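Local atomic coordinates of butyrophilin subfamily 1 member A1 (Bos taurus, PDB entry 4HH8), a protein that probably takes part in the secretion of milk-fat droplets and inhibits the proliferation of activated CD4 and CD8 T cells. Residues A32-R37 with G106-F111; R78-L83 with E99-D104; I146-T151 with V161-H166. The protein carries 1 engineered substitution. All blocks are in the same frame, centred on the assembly; numbering follows the deposited sequence.

Contact 1 (A32-R37 with G106-F111)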
ATOM      1  N   ALA A  32      -8.484  -3.995   5.275  1.00 35.14           N
ATOM      2  CA  ALA A  32      -7.765  -3.152   6.193  1.00 34.64           C
ATOM      3  C   ALA A  32      -8.734  -2.538   7.178  1.00 34.05           C
ATOM      4  O   ALA A  32      -9.902  -2.303   6.861  1.00 33.58           O
ATOM      5  CB  ALA A  32      -7.021  -2.052   5.470  1.00 34.34           C
ATOM      6  N   GLU A  33      -8.210  -2.230   8.354  1.00 33.36           N
ATOM      7  CA  GLU A  33      -8.970  -1.581   9.401  1.00 33.38           C
ATOM      8  C   GLU A  33      -8.305  -0.278   9.731  1.00 32.06           C
ATOM      9  O   GLU A  33      -7.105  -0.261   9.969  1.00 32.79           O
ATOM     10  CB  GLU A  33      -9.075  -2.497  10.634  1.00 33.57           C
ATOM     11  CG  GLU A  33      -9.936  -3.768  10.302  1.00 36.44           C
ATOM     12  CD  GLU A  33     -10.303  -4.602  11.551  1.00 40.32           C
ATOM     13  OE1 GLU A  33     -10.191  -4.093  12.672  1.00 40.63           O
ATOM     14  OE2 GLU A  33     -10.665  -5.787  11.409  1.00 43.34           O
ATOM     15  N   LEU A  34      -9.096   0.797   9.725  1.00 31.27           N
ATOM     16  CA  LEU A  34      -8.665   2.155  10.024  1.00 31.38           C
ATOM     17  C   LEU A  34      -9.214   2.573  11.378  1.00 31.49           C
ATOM     18  O   LEU A  34     -10.343   2.995  11.471  1.00 32.63           O
ATOM     19  CB  LEU A  34      -9.163   3.129   8.973  1.00 29.98           C
ATOM     20  CG  LEU A  34      -8.471   3.119   7.605  1.00 33.61           C
ATOM     21  CD1 LEU A  34      -8.107   1.719   7.128  1.00 34.24           C
ATOM     22  CD2 LEU A  34      -9.350   3.816   6.597  1.00 31.83           C
ATOM     23  N   PRO A  35      -8.401   2.477  12.435  1.00 32.43           N
ATOM     24  CA  PRO A  35      -8.914   2.700  13.812  1.00 32.77           C
ATOM     25  C   PRO A  35      -8.810   4.145  14.209  1.00 34.97           C
ATOM     26  O   PRO A  35      -7.980   4.883  13.673  1.00 36.26           O
ATOM     27  CB  PRO A  35      -8.004   1.832  14.676  1.00 32.59           C
ATOM     28  CG  PRO A  35      -6.677   1.615  13.774  1.00 34.58           C
ATOM     29  CD  PRO A  35      -6.958   2.171  12.389  1.00 30.52           C
ATOM     30  N   CYS A  36      -9.711   4.578  15.071  1.00 36.29           N
ATOM     31  CA  CYS A  36      -9.596   5.841  15.771  1.00 37.98           C
ATOM     32  C   CYS A  36     -10.302   5.629  17.106  1.00 38.80           C
ATOM     33  O   CYS A  36     -11.212   4.791  17.210  1.00 39.28           O
ATOM     34  CB  CYS A  36     -10.260   6.977  15.014  1.00 37.13           C
ATOM     35  SG  CYS A  36      -9.373   7.539  13.576  1.00 41.63           S
ATOM     36  N   ARG A  37      -9.877   6.366  18.124  1.00 39.87           N
ATOM     37  CA  ARG A  37     -10.453   6.204  19.458  1.00 40.80           C
ATOM     38  C   ARG A  37     -10.654   7.539  20.142  1.00 39.65           C
ATOM     39  O   ARG A  37      -9.961   8.517  19.850  1.00 39.00           O
ATOM     40  CB  ARG A  37      -9.633   5.237  20.341  1.00 41.41           C
ATOM     41  CG  ARG A  37      -8.165   5.623  20.516  1.00 47.19           C
ATOM     42  CD  ARG A  37      -7.450   4.950  21.710  1.00 55.81           C
ATOM     43  NE  ARG A  37      -6.188   5.671  21.996  1.00 64.29           N
ATOM     44  CZ  ARG A  37      -5.124   5.187  22.655  1.00 68.10           C
ATOM     45  NH1 ARG A  37      -5.114   3.939  23.140  1.00 69.91           N
ATOM     46  NH2 ARG A  37      -4.051   5.961  22.823  1.00 69.19           N
ATOM     47  N   GLY A 106      -3.841   6.385   0.825  1.00 34.32           N
ATOM     48  CA  GLY A 106      -3.898   7.811   1.119  1.00 34.45           C
ATOM     49  C   GLY A 106      -4.350   8.142   2.528  1.00 35.18           C
ATOM     50  O   GLY A 106      -4.399   7.284   3.415  1.00 35.09           O
ATOM     51  N   GLU A 107      -4.718   9.396   2.708  1.00 36.12           N
ATOM     52  CA  GLU A 107      -5.073   9.964   4.009  1.00 37.26           C
ATOM     53  C   GLU A 107      -6.573   9.842   4.216  1.00 36.94           C
ATOM     54  O   GLU A 107      -7.371  10.165   3.323  1.00 37.31           O
ATOM     55  CB  GLU A 107      -4.680  11.452   4.029  1.00 37.41           C
ATOM     56  CG  GLU A 107      -4.922  12.149   5.369  1.00 42.64           C
ATOM     57  CD  GLU A 107      -4.759  13.685   5.290  1.00 48.50           C
ATOM     58  OE1 GLU A 107      -3.624  14.162   5.561  1.00 47.91           O
ATOM     59  OE2 GLU A 107      -5.757  14.399   4.934  1.00 49.26           O
ATOM     60  N   TYR A 108      -6.963   9.405   5.399  1.00 36.73           N
ATOM     61  CA  TYR A 108      -8.374   9.369   5.761  1.00 36.54           C
ATOM     62  C   TYR A 108      -8.531  10.221   6.987  1.00 37.08           C
ATOM     63  O   TYR A 108      -7.574  10.388   7.751  1.00 38.13           O
ATOM     64  CB  TYR A 108      -8.811   7.937   6.087  1.00 35.77           C
ATOM     65  CG  TYR A 108      -8.855   7.045   4.889  1.00 35.10           C
ATOM     66  CD1 TYR A 108     -10.092   6.671   4.317  1.00 35.81           C
ATOM     67  CD2 TYR A 108      -7.679   6.584   4.289  1.00 33.85           C
ATOM     68  CE1 TYR A 108     -10.147   5.838   3.202  1.00 33.24           C
ATOM     69  CE2 TYR A 108      -7.717   5.762   3.146  1.00 31.25           C
ATOM     70  CZ  TYR A 108      -8.949   5.381   2.623  1.00 33.03           C
ATOM     71  OH  TYR A 108      -9.009   4.570   1.511  1.00 31.33           O
ATOM     72  N   ARG A 109      -9.730  10.747   7.193  1.00 37.09           N
ATOM     73  CA  ARG A 109     -10.028  11.448   8.417  1.00 38.15           C
ATOM     74  C   ARG A 109     -11.177  10.764   9.153  1.00 38.00           C
ATOM     75  O   ARG A 109     -12.174  10.384   8.545  1.00 36.63           O
ATOM     76  CB  ARG A 109     -10.334  12.922   8.122  1.00 38.35           C
ATOM     77  CG  ARG A 109      -9.124  13.696   7.560  1.00 43.64           C
ATOM     78  CD  ARG A 109      -9.328  15.196   7.777  1.00 53.38           C
ATOM     79  NE  ARG A 109      -8.239  16.049   7.277  1.00 57.99           N
ATOM     80  CZ  ARG A 109      -7.251  16.551   8.020  1.00 61.12           C
ATOM     81  NH1 ARG A 109      -7.172  16.281   9.320  1.00 61.76           N
ATOM     82  NH2 ARG A 109      -6.326  17.329   7.455  1.00 63.37           N
ATOM     83  N   CYS A 110     -11.036  10.613  10.464  1.00 38.82           N
ATOM     84  CA  CYS A 110     -12.114  10.038  11.283  1.00 39.66           C
ATOM     85  C   CYS A 110     -12.723  11.096  12.166  1.00 40.34           C
ATOM     86  O   CYS A 110     -12.033  11.692  12.999  1.00 41.05           O
ATOM     87  CB  CYS A 110     -11.612   8.897  12.146  1.00 39.41           C
ATOM     88  SG  CYS A 110     -10.209   9.380  13.215  1.00 41.34           S
ATOM     89  N   PHE A 111     -14.028  11.276  12.010  1.00 40.22           N
ATOM     90  CA  PHE A 111     -14.772  12.319  12.679  1.00 40.11           C
ATOM     91  C   PHE A 111     -15.822  11.683  13.604  1.00 39.35           C
ATOM     92  O   PHE A 111     -16.576  10.808  13.178  1.00 38.80           O
ATOM     93  CB  PHE A 111     -15.415  13.151  11.577  1.00 40.36           C
ATOM     94  CG  PHE A 111     -16.286  14.265  12.050  1.00 42.31           C
ATOM     95  CD1 PHE A 111     -15.734  15.510  12.378  1.00 45.03           C
ATOM     96  CD2 PHE A 111     -17.670  14.115  12.073  1.00 43.25           C
ATOM     97  CE1 PHE A 111     -16.552  16.562  12.774  1.00 45.85           C
ATOM     98  CE2 PHE A 111     -18.500  15.148  12.468  1.00 44.11           C
ATOM     99  CZ  PHE A 111     -17.942  16.384  12.818  1.00 46.07           C
TER
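Cys36 and Cys110 are joined by the disulfide of the V-set domain, and two residues earlier on each strand Leu34 rests on Tyr108. The strands holding 32-37 and 106-111 are B and F of an immunoglobulin fold and belong to different sheets. No hydrogen bond passes between them, so the contact consists of a covalent link and apolar packing.

The covalent part spans a CA-CA distance of 6.6 Å between Cys36 and Cys110. SG of Cys36 lies anti to its own carbonyl carbon, whereas SG of Cys110 sits between N and C of its backbone (chi1 56°). The sulfurs bond at 2.1 Å, SG to SG, with a left-handed chi3 of -88°. Cys110 also touches Trp51 of the neighbouring strand 48-52, as does Leu34, so that this tryptophan packs beside the disulfide.

The apolar part is a CH-pi contact. One branch of Leu34, CD2, stands over a face of the Tyr108 ring, 3.8 Å from its centroid and 15° off the normal. CD2 is 3.7 Å from both CG and CD1 of Tyr108, so the methyl leans to the root of the ring and not to the hydroxyl end.

The polar end of Tyr108 is engaged elsewhere: OH hydrogen-bonds to the backbone O of Asp104, four residues back. This is the tyrosine corner of the D-x-G-x-Y-x-C sequence of F strands.

The disulfide thus fixes the spacing of the two sheets covalently at this point, while the buried Leu34-Tyr108 contact depends on shape and the exclusion of water, the tyrosine hydroxyl being satisfied by Asp104 O.

Contact 2 (R78-L83 with E99-D104)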
ATOM      1  N   ARG A  78     -19.444   1.881  -0.854  1.00 44.13           N
ATOM      2  CA  ARG A  78     -20.657   1.182  -0.450  1.00 43.72           C
ATOM      3  C   ARG A  78     -20.544  -0.280  -0.645  1.00 42.95           C
ATOM      4  O   ARG A  78     -20.136  -0.720  -1.705  1.00 43.77           O
ATOM      5  CB  ARG A  78     -21.832   1.624  -1.301  1.00 43.88           C
ATOM      6  CG  ARG A  78     -22.767   2.575  -0.635  1.00 44.89           C
ATOM      7  CD  ARG A  78     -23.793   2.951  -1.672  1.00 46.98           C
ATOM      8  NE  ARG A  78     -24.114   4.365  -1.601  1.00 47.75           N
ATOM      9  CZ  ARG A  78     -24.488   5.098  -2.647  1.00 47.77           C
ATOM     10  NH1 ARG A  78     -24.552   4.545  -3.863  1.00 47.49           N
ATOM     11  NH2 ARG A  78     -24.779   6.391  -2.475  1.00 45.12           N
ATOM     12  N   GLY A  79     -20.944  -1.045   0.362  1.00 42.11           N
ATOM     13  CA  GLY A  79     -20.915  -2.493   0.236  1.00 41.82           C
ATOM     14  C   GLY A  79     -19.552  -3.140   0.503  1.00 41.42           C
ATOM     15  O   GLY A  79     -19.459  -4.364   0.527  1.00 41.24           O
ATOM     16  N   ARG A  80     -18.500  -2.339   0.715  1.00 40.35           N
ATOM     17  CA  ARG A  80     -17.189  -2.905   1.108  1.00 39.32           C
ATOM     18  C   ARG A  80     -16.666  -2.306   2.427  1.00 38.65           C
ATOM     19  O   ARG A  80     -15.538  -2.576   2.827  1.00 38.50           O
ATOM     20  CB  ARG A  80     -16.161  -2.770  -0.040  1.00 39.13           C
ATOM     21  CG  ARG A  80     -16.074  -1.382  -0.676  1.00 39.97           C
ATOM     22  CD  ARG A  80     -15.250  -1.330  -2.013  1.00 42.37           C
ATOM     23  NE  ARG A  80     -13.872  -1.708  -1.777  1.00 40.84           N
ATOM     24  CZ  ARG A  80     -12.816  -0.901  -1.821  1.00 41.75           C
ATOM     25  NH1 ARG A  80     -12.899   0.380  -2.203  1.00 40.81           N
ATOM     26  NH2 ARG A  80     -11.639  -1.428  -1.535  1.00 39.81           N
ATOM     27  N   VAL A  81     -17.494  -1.500   3.094  1.00 37.71           N
ATOM     28  CA  VAL A  81     -17.128  -0.862   4.368  1.00 37.33           C
ATOM     29  C   VAL A  81     -18.060  -1.289   5.495  1.00 37.08           C
ATOM     30  O   VAL A  81     -19.243  -1.547   5.269  1.00 37.97           O
ATOM     31  CB  VAL A  81     -17.131   0.690   4.295  1.00 37.03           C
ATOM     32  CG1 VAL A  81     -16.098   1.191   3.305  1.00 36.77           C
ATOM     33  CG2 VAL A  81     -18.523   1.227   3.924  1.00 36.95           C
ATOM     34  N   SER A  82     -17.517  -1.370   6.706  1.00 36.29           N
ATOM     35  CA  SER A  82     -18.276  -1.746   7.900  1.00 35.10           C
ATOM     36  C   SER A  82     -17.550  -1.289   9.147  1.00 34.99           C
ATOM     37  O   SER A  82     -16.338  -1.153   9.152  1.00 34.75           O
ATOM     38  CB  SER A  82     -18.562  -3.267   7.969  1.00 35.09           C
ATOM     39  OG  SER A  82     -17.373  -4.033   8.098  1.00 33.61           O
ATOM     40  N   LEU A  83     -18.313  -1.099  10.217  1.00 34.87           N
ATOM     41  CA  LEU A  83     -17.810  -0.576  11.456  1.00 34.10           C
ATOM     42  C   LEU A  83     -17.306  -1.735  12.254  1.00 34.84           C
ATOM     43  O   LEU A  83     -18.011  -2.732  12.399  1.00 35.18           O
ATOM     44  CB  LEU A  83     -18.953   0.088  12.228  1.00 33.95           C
ATOM     45  CG  LEU A  83     -18.578   0.854  13.492  1.00 31.70           C
ATOM     46  CD1 LEU A  83     -17.553   1.955  13.181  1.00 25.83           C
ATOM     47  CD2 LEU A  83     -19.851   1.393  14.114  1.00 31.75           C
ATOM     48  N   GLU A  99     -11.280  -5.825   0.494  1.00 38.24           N
ATOM     49  CA  GLU A  99     -10.690  -5.917  -0.827  1.00 38.61           C
ATOM     50  C   GLU A  99      -9.968  -4.631  -1.218  1.00 37.23           C
ATOM     51  O   GLU A  99     -10.344  -3.940  -2.200  1.00 36.69           O
ATOM     52  CB  GLU A  99     -11.744  -6.345  -1.854  1.00 40.40           C
ATOM     53  CG  GLU A  99     -11.629  -7.855  -2.164  1.00 46.98           C
ATOM     54  CD  GLU A  99     -12.946  -8.621  -1.961  1.00 56.30           C
ATOM     55  OE1 GLU A  99     -13.841  -8.506  -2.837  1.00 59.04           O
ATOM     56  OE2 GLU A  99     -13.082  -9.353  -0.938  1.00 58.39           O
ATOM     57  N   VAL A 100      -8.925  -4.314  -0.438  1.00 34.70           N
ATOM     58  CA  VAL A 100      -8.156  -3.085  -0.645  1.00 33.00           C
ATOM     59  C   VAL A 100      -7.561  -3.037  -2.050  1.00 32.75           C
ATOM     60  O   VAL A 100      -7.061  -4.040  -2.538  1.00 31.66           O
ATOM     61  CB  VAL A 100      -7.076  -2.928   0.443  1.00 32.72           C
ATOM     62  CG1 VAL A 100      -5.934  -2.021  -0.028  1.00 32.02           C
ATOM     63  CG2 VAL A 100      -7.727  -2.408   1.701  1.00 29.19           C
ATOM     64  N   LYS A 101      -7.683  -1.888  -2.710  1.00 33.23           N
ATOM     65  CA  LYS A 101      -6.950  -1.636  -3.955  1.00 34.54           C
ATOM     66  C   LYS A 101      -5.993  -0.454  -3.842  1.00 34.37           C
ATOM     67  O   LYS A 101      -6.059   0.331  -2.890  1.00 34.42           O
ATOM     68  CB  LYS A 101      -7.864  -1.444  -5.186  1.00 34.09           C
ATOM     69  CG  LYS A 101      -9.258  -0.891  -4.990  1.00 39.05           C
ATOM     70  CD  LYS A 101     -10.133  -1.386  -6.209  1.00 41.97           C
ATOM     71  CE  LYS A 101     -11.617  -1.123  -6.047  1.00 45.49           C
ATOM     72  NZ  LYS A 101     -12.004   0.331  -6.203  1.00 45.37           N
ATOM     73  N   ALA A 102      -5.121  -0.326  -4.840  1.00 33.99           N
ATOM     74  CA  ALA A 102      -4.166   0.781  -4.941  1.00 33.76           C
ATOM     75  C   ALA A 102      -4.785   2.178  -4.784  1.00 33.53           C
ATOM     76  O   ALA A 102      -4.212   3.049  -4.131  1.00 33.66           O
ATOM     77  CB  ALA A 102      -3.394   0.686  -6.262  1.00 34.18           C
ATOM     78  N   SER A 103      -5.949   2.398  -5.377  1.00 33.63           N
ATOM     79  CA  SER A 103      -6.666   3.683  -5.235  1.00 33.73           C
ATOM     80  C   SER A 103      -7.128   4.017  -3.803  1.00 32.83           C
ATOM     81  O   SER A 103      -7.413   5.184  -3.504  1.00 32.62           O
ATOM     82  CB  SER A 103      -7.892   3.692  -6.154  1.00 34.50           C
ATOM     83  OG  SER A 103      -8.650   2.511  -5.912  1.00 35.99           O
ATOM     84  N   ASP A 104      -7.203   3.008  -2.923  1.00 32.17           N
ATOM     85  CA  ASP A 104      -7.532   3.220  -1.511  1.00 31.39           C
ATOM     86  C   ASP A 104      -6.388   3.830  -0.694  1.00 33.04           C
ATOM     87  O   ASP A 104      -6.607   4.308   0.437  1.00 32.66           O
ATOM     88  CB  ASP A 104      -7.941   1.902  -0.866  1.00 31.24           C
ATOM     89  CG  ASP A 104      -9.223   1.364  -1.439  1.00 30.61           C
ATOM     90  OD1 ASP A 104     -10.107   2.197  -1.764  1.00 31.65           O
ATOM     91  OD2 ASP A 104      -9.357   0.132  -1.538  1.00 27.84           O
TER
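Arg80 and Asp104 form the salt bridge familiar from V-set immunoglobulin domains, between the start of the D strand and the turn leading into the F strand. Guanidinium and carboxylate are nearly coplanar, their planes 23° apart. NH2 of Arg80 gives an almost straight bond (178°) to the syn side of Asp104 OD2 at 2.8 Å; the second link, from NH1 of Arg80 to OD1 of Asp104, is weak, at 3.4 Å. NH2 also makes a weak, bent bond to the backbone O of Glu99, and the bend of the arginine at chi3 (-62°) turns the group toward these acceptors. Lys101 lays CE over one guanidinium face, bringing NZ within 4.1 Å of Arg80 NH1, a like-charge approach that the carboxylate probably offsets.

Outside this shell, Gln98 O takes a further bond from NH2, and Tyr77 OH reaches OD1 weakly. With an alanine in place of Asp104, Arg80 would probably lose the mate of its charge and the Lys101 amide its side-chain acceptor, leaving the guanidinium held only by backbone oxygens and so probably freer to turn. The short 3-10 turn itself is closed by Asp104 N bonding to Lys101 O, and Lys101 N in turn meets the anti side of Asp104 OD2 at 2.9 Å.

Contact 3 (I146-T151 with V161-H166). Unlike the reference sequence in segment 161-166: Gln164 (reference Arg).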
ATOM      1  N   ILE A 146      27.223  -8.133 -22.956  1.00 58.73           N
ATOM      2  CA  ILE A 146      25.942  -8.738 -22.548  1.00 55.80           C
ATOM      3  C   ILE A 146      24.939  -7.709 -21.951  1.00 53.52           C
ATOM      4  O   ILE A 146      25.265  -6.976 -21.018  1.00 52.66           O
ATOM      5  CB  ILE A 146      26.175  -9.899 -21.521  1.00 55.56           C
ATOM      6  CG1 ILE A 146      27.387 -10.743 -21.926  1.00 56.63           C
ATOM      7  CG2 ILE A 146      24.905 -10.737 -21.320  1.00 55.45           C
ATOM      8  CD1 ILE A 146      27.356 -12.193 -21.456  1.00 58.33           C
ATOM      9  N   GLN A 147      23.727  -7.680 -22.502  1.00 50.61           N
ATOM     10  CA  GLN A 147      22.638  -6.834 -22.009  1.00 47.89           C
ATOM     11  C   GLN A 147      21.643  -7.704 -21.267  1.00 44.83           C
ATOM     12  O   GLN A 147      21.153  -8.697 -21.812  1.00 44.78           O
ATOM     13  CB  GLN A 147      21.897  -6.144 -23.162  1.00 48.63           C
ATOM     14  CG  GLN A 147      22.769  -5.472 -24.225  1.00 52.77           C
ATOM     15  CD  GLN A 147      22.091  -5.399 -25.604  1.00 57.91           C
ATOM     16  OE1 GLN A 147      21.336  -6.303 -26.003  1.00 59.56           O
ATOM     17  NE2 GLN A 147      22.377  -4.328 -26.340  1.00 58.24           N
ATOM     18  N   LEU A 148      21.342  -7.351 -20.027  1.00 40.80           N
ATOM     19  CA  LEU A 148      20.343  -8.086 -19.271  1.00 37.70           C
ATOM     20  C   LEU A 148      19.117  -7.217 -19.074  1.00 36.58           C
ATOM     21  O   LEU A 148      19.242  -6.019 -18.816  1.00 36.32           O
ATOM     22  CB  LEU A 148      20.883  -8.518 -17.911  1.00 36.75           C
ATOM     23  CG  LEU A 148      22.187  -9.328 -17.834  1.00 38.14           C
ATOM     24  CD1 LEU A 148      22.516  -9.585 -16.377  1.00 35.10           C
ATOM     25  CD2 LEU A 148      22.121 -10.717 -18.606  1.00 36.59           C
ATOM     26  N   GLU A 149      17.938  -7.825 -19.150  1.00 34.66           N
ATOM     27  CA  GLU A 149      16.730  -7.121 -18.818  1.00 33.99           C
ATOM     28  C   GLU A 149      15.974  -7.849 -17.759  1.00 32.25           C
ATOM     29  O   GLU A 149      15.648  -8.994 -17.928  1.00 32.67           O
ATOM     30  CB  GLU A 149      15.835  -6.911 -20.031  1.00 34.54           C
ATOM     31  CG  GLU A 149      14.635  -6.059 -19.653  1.00 36.99           C
ATOM     32  CD  GLU A 149      13.629  -5.860 -20.773  1.00 42.26           C
ATOM     33  OE1 GLU A 149      12.992  -6.844 -21.227  1.00 42.67           O
ATOM     34  OE2 GLU A 149      13.467  -4.689 -21.180  1.00 48.14           O
ATOM     35  N   CYS A 150      15.686  -7.173 -16.654  1.00 31.10           N
ATOM     36  CA  CYS A 150      14.965  -7.801 -15.548  1.00 30.19           C
ATOM     37  C   CYS A 150      13.560  -7.240 -15.502  1.00 29.92           C
ATOM     38  O   CYS A 150      13.331  -6.018 -15.564  1.00 30.58           O
ATOM     39  CB  CYS A 150      15.685  -7.576 -14.218  1.00 29.38           C
ATOM     40  SG  CYS A 150      14.885  -8.274 -12.758  1.00 30.83           S
ATOM     41  N   THR A 151      12.621  -8.141 -15.342  1.00 29.14           N
ATOM     42  CA  THR A 151      11.228  -7.841 -15.561  1.00 29.34           C
ATOM     43  C   THR A 151      10.387  -8.416 -14.416  1.00 28.01           C
ATOM     44  O   THR A 151      10.709  -9.454 -13.890  1.00 27.46           O
ATOM     45  CB  THR A 151      10.898  -8.406 -16.942  1.00 30.15           C
ATOM     46  OG1 THR A 151      10.974  -7.342 -17.925  1.00 33.15           O
ATOM     47  CG2 THR A 151       9.605  -9.088 -16.948  1.00 33.46           C
ATOM     48  N   VAL A 161      14.707  -1.756  -7.713  1.00 26.62           N
ATOM     49  CA  VAL A 161      15.474  -2.757  -8.414  1.00 26.34           C
ATOM     50  C   VAL A 161      16.914  -2.695  -7.866  1.00 28.33           C
ATOM     51  O   VAL A 161      17.446  -1.625  -7.719  1.00 27.37           O
ATOM     52  CB  VAL A 161      15.515  -2.453  -9.913  1.00 26.88           C
ATOM     53  CG1 VAL A 161      16.313  -3.500 -10.655  1.00 25.66           C
ATOM     54  CG2 VAL A 161      14.059  -2.343 -10.537  1.00 24.57           C
ATOM     55  N   GLN A 162      17.534  -3.841  -7.576  1.00 29.15           N
ATOM     56  CA  GLN A 162      18.923  -3.869  -7.138  1.00 31.98           C
ATOM     57  C   GLN A 162      19.633  -4.975  -7.917  1.00 32.09           C
ATOM     58  O   GLN A 162      19.176  -6.103  -7.944  1.00 32.89           O
ATOM     59  CB  GLN A 162      18.996  -4.055  -5.595  1.00 32.34           C
ATOM     60  CG  GLN A 162      20.347  -4.509  -4.988  1.00 38.61           C
ATOM     61  CD  GLN A 162      20.185  -5.285  -3.615  1.00 46.30           C
ATOM     62  OE1 GLN A 162      19.564  -6.380  -3.535  1.00 48.50           O
ATOM     63  NE2 GLN A 162      20.764  -4.723  -2.559  1.00 44.23           N
ATOM     64  N   TRP A 163      20.717  -4.640  -8.587  1.00 32.71           N
ATOM     65  CA  TRP A 163      21.573  -5.642  -9.213  1.00 34.42           C
ATOM     66  C   TRP A 163      22.762  -5.933  -8.321  1.00 36.45           C
ATOM     67  O   TRP A 163      23.351  -5.018  -7.771  1.00 36.47           O
ATOM     68  CB  TRP A 163      22.116  -5.148 -10.550  1.00 32.49           C
ATOM     69  CG  TRP A 163      21.071  -4.828 -11.541  1.00 31.05           C
ATOM     70  CD1 TRP A 163      20.403  -3.633 -11.683  1.00 30.02           C
ATOM     71  CD2 TRP A 163      20.550  -5.702 -12.528  1.00 28.82           C
ATOM     72  NE1 TRP A 163      19.517  -3.710 -12.714  1.00 28.61           N
ATOM     73  CE2 TRP A 163      19.575  -4.979 -13.247  1.00 28.54           C
ATOM     74  CE3 TRP A 163      20.833  -7.033 -12.905  1.00 29.52           C
ATOM     75  CZ2 TRP A 163      18.895  -5.521 -14.332  1.00 24.24           C
ATOM     76  CZ3 TRP A 163      20.136  -7.584 -13.998  1.00 27.14           C
ATOM     77  CH2 TRP A 163      19.169  -6.819 -14.682  1.00 26.85           C
ATOM     78  N   GLN A 164      23.153  -7.197  -8.251  1.00 39.13           N
ATOM     79  CA  GLN A 164      24.270  -7.622  -7.421  1.00 42.24           C
ATOM     80  C   GLN A 164      25.123  -8.636  -8.129  1.00 44.28           C
ATOM     81  O   GLN A 164      24.589  -9.488  -8.839  1.00 43.69           O
ATOM     82  CB  GLN A 164      23.733  -8.271  -6.153  1.00 42.34           C
ATOM     83  CG  GLN A 164      23.647  -7.368  -4.980  1.00 43.79           C
ATOM     84  CD  GLN A 164      23.317  -8.157  -3.744  1.00 46.56           C
ATOM     85  OE1 GLN A 164      22.242  -8.755  -3.650  1.00 49.46           O
ATOM     86  NE2 GLN A 164      24.246  -8.199  -2.799  1.00 45.86           N
ATOM     87  N   THR A 165      26.445  -8.552  -7.932  1.00 47.86           N
ATOM     88  CA  THR A 165      27.374  -9.616  -8.380  1.00 51.27           C
ATOM     89  C   THR A 165      27.196 -10.780  -7.424  1.00 53.26           C
ATOM     90  O   THR A 165      26.508 -10.639  -6.402  1.00 53.26           O
ATOM     91  CB  THR A 165      28.899  -9.175  -8.416  1.00 51.57           C
ATOM     92  OG1 THR A 165      29.487  -9.225  -7.104  1.00 52.98           O
ATOM     93  CG2 THR A 165      29.079  -7.770  -8.986  1.00 51.59           C
ATOM     94  N   HIS A 166      27.796 -11.930  -7.742  1.00 56.48           N
ATOM     95  CA  HIS A 166      27.743 -13.093  -6.820  1.00 58.42           C
ATOM     96  C   HIS A 166      28.439 -12.781  -5.476  1.00 59.11           C
ATOM     97  O   HIS A 166      28.033 -13.281  -4.413  1.00 59.26           O
ATOM     98  CB  HIS A 166      28.303 -14.363  -7.488  1.00 59.39           C
ATOM     99  CG  HIS A 166      27.972 -15.642  -6.756  1.00 62.84           C
ATOM    100  ND1 HIS A 166      26.844 -15.795  -5.970  1.00 64.57           N
ATOM    101  CD2 HIS A 166      28.618 -16.835  -6.716  1.00 65.15           C
ATOM    102  CE1 HIS A 166      26.819 -17.016  -5.464  1.00 65.82           C
ATOM    103  NE2 HIS A 166      27.885 -17.667  -5.900  1.00 67.14           N
TER
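The backbones carrying Leu148, Cys150 and Trp163 run in broadly opposite senses, yet they belong to different sheets and share no hydrogen bond. The closest pairing of their CA atoms is Cys150 with Val161, at 8.8 Å, and CA of Trp163 lies 10.4 Å from CA of Leu148. Side chains bridge that distance. Segment 146-151 is hydrogen-bonded through its backbone to strands 186-194 and 135-140, while strand 160-165 lies in the sheet that also contains strand 201-208.

Trp163 does most of the bridging. With CG anti to the carbonyl carbon, its indole reaches across the interior with the benzo end leading. CH2 comes to 3.6 Å from CB of Cys150, and the neighbouring CZ2 is little farther from the same carbon. On the other flank, CZ3 lies 3.9 Å from CD1 of Leu148, whose own CB is 4.0 Å from CH2 of Trp163. Both residues meet the ring obliquely.

These are strands B and C of the second immunoglobulin domain, and a core tryptophan on strand C packed beside the B-F disulfide is the hallmark of the fold. Cys150 SG is bonded to Cys204 SG on strand 201-208. The chi1 of Cys150, 179°, places SG anti to the backbone N, where it forms an oblique sulfur-aromatic contact, 5.4 Å from the centroid of the six-membered ring of Trp163 and 30° off its normal.

The rest of the indole is settled by residues farther along the chain. Phe171 meets it ring to ring, with the planes inclined at about 25°, and NE1 of Trp163 hydrogen-bonds to OG of Ser173.

Overall arrangement
Contacts 1 and 2 share the N-terminal V-set domain, whereas contact 3 belongs to the second immunoglobulin domain of the predicted extracellular part. In chain order, 32-37 comes first, then both segments of contact 2, then 106-111, so contact 2 falls wholly between the halves of contact 1. Their centres are about 12 Å apart and they touch through Ala32 CB and Val100 CG2, 3.9 Å apart. Contact 3 follows later, its centre about 40 Å from that of contact 1 and about 37 Å from that of contact 2, beyond the centre of the chain. Each domain therefore has its own core bridging two sheets, and contact 2 joins the start of strand 81-85 to the turn that leads into strand 106-114.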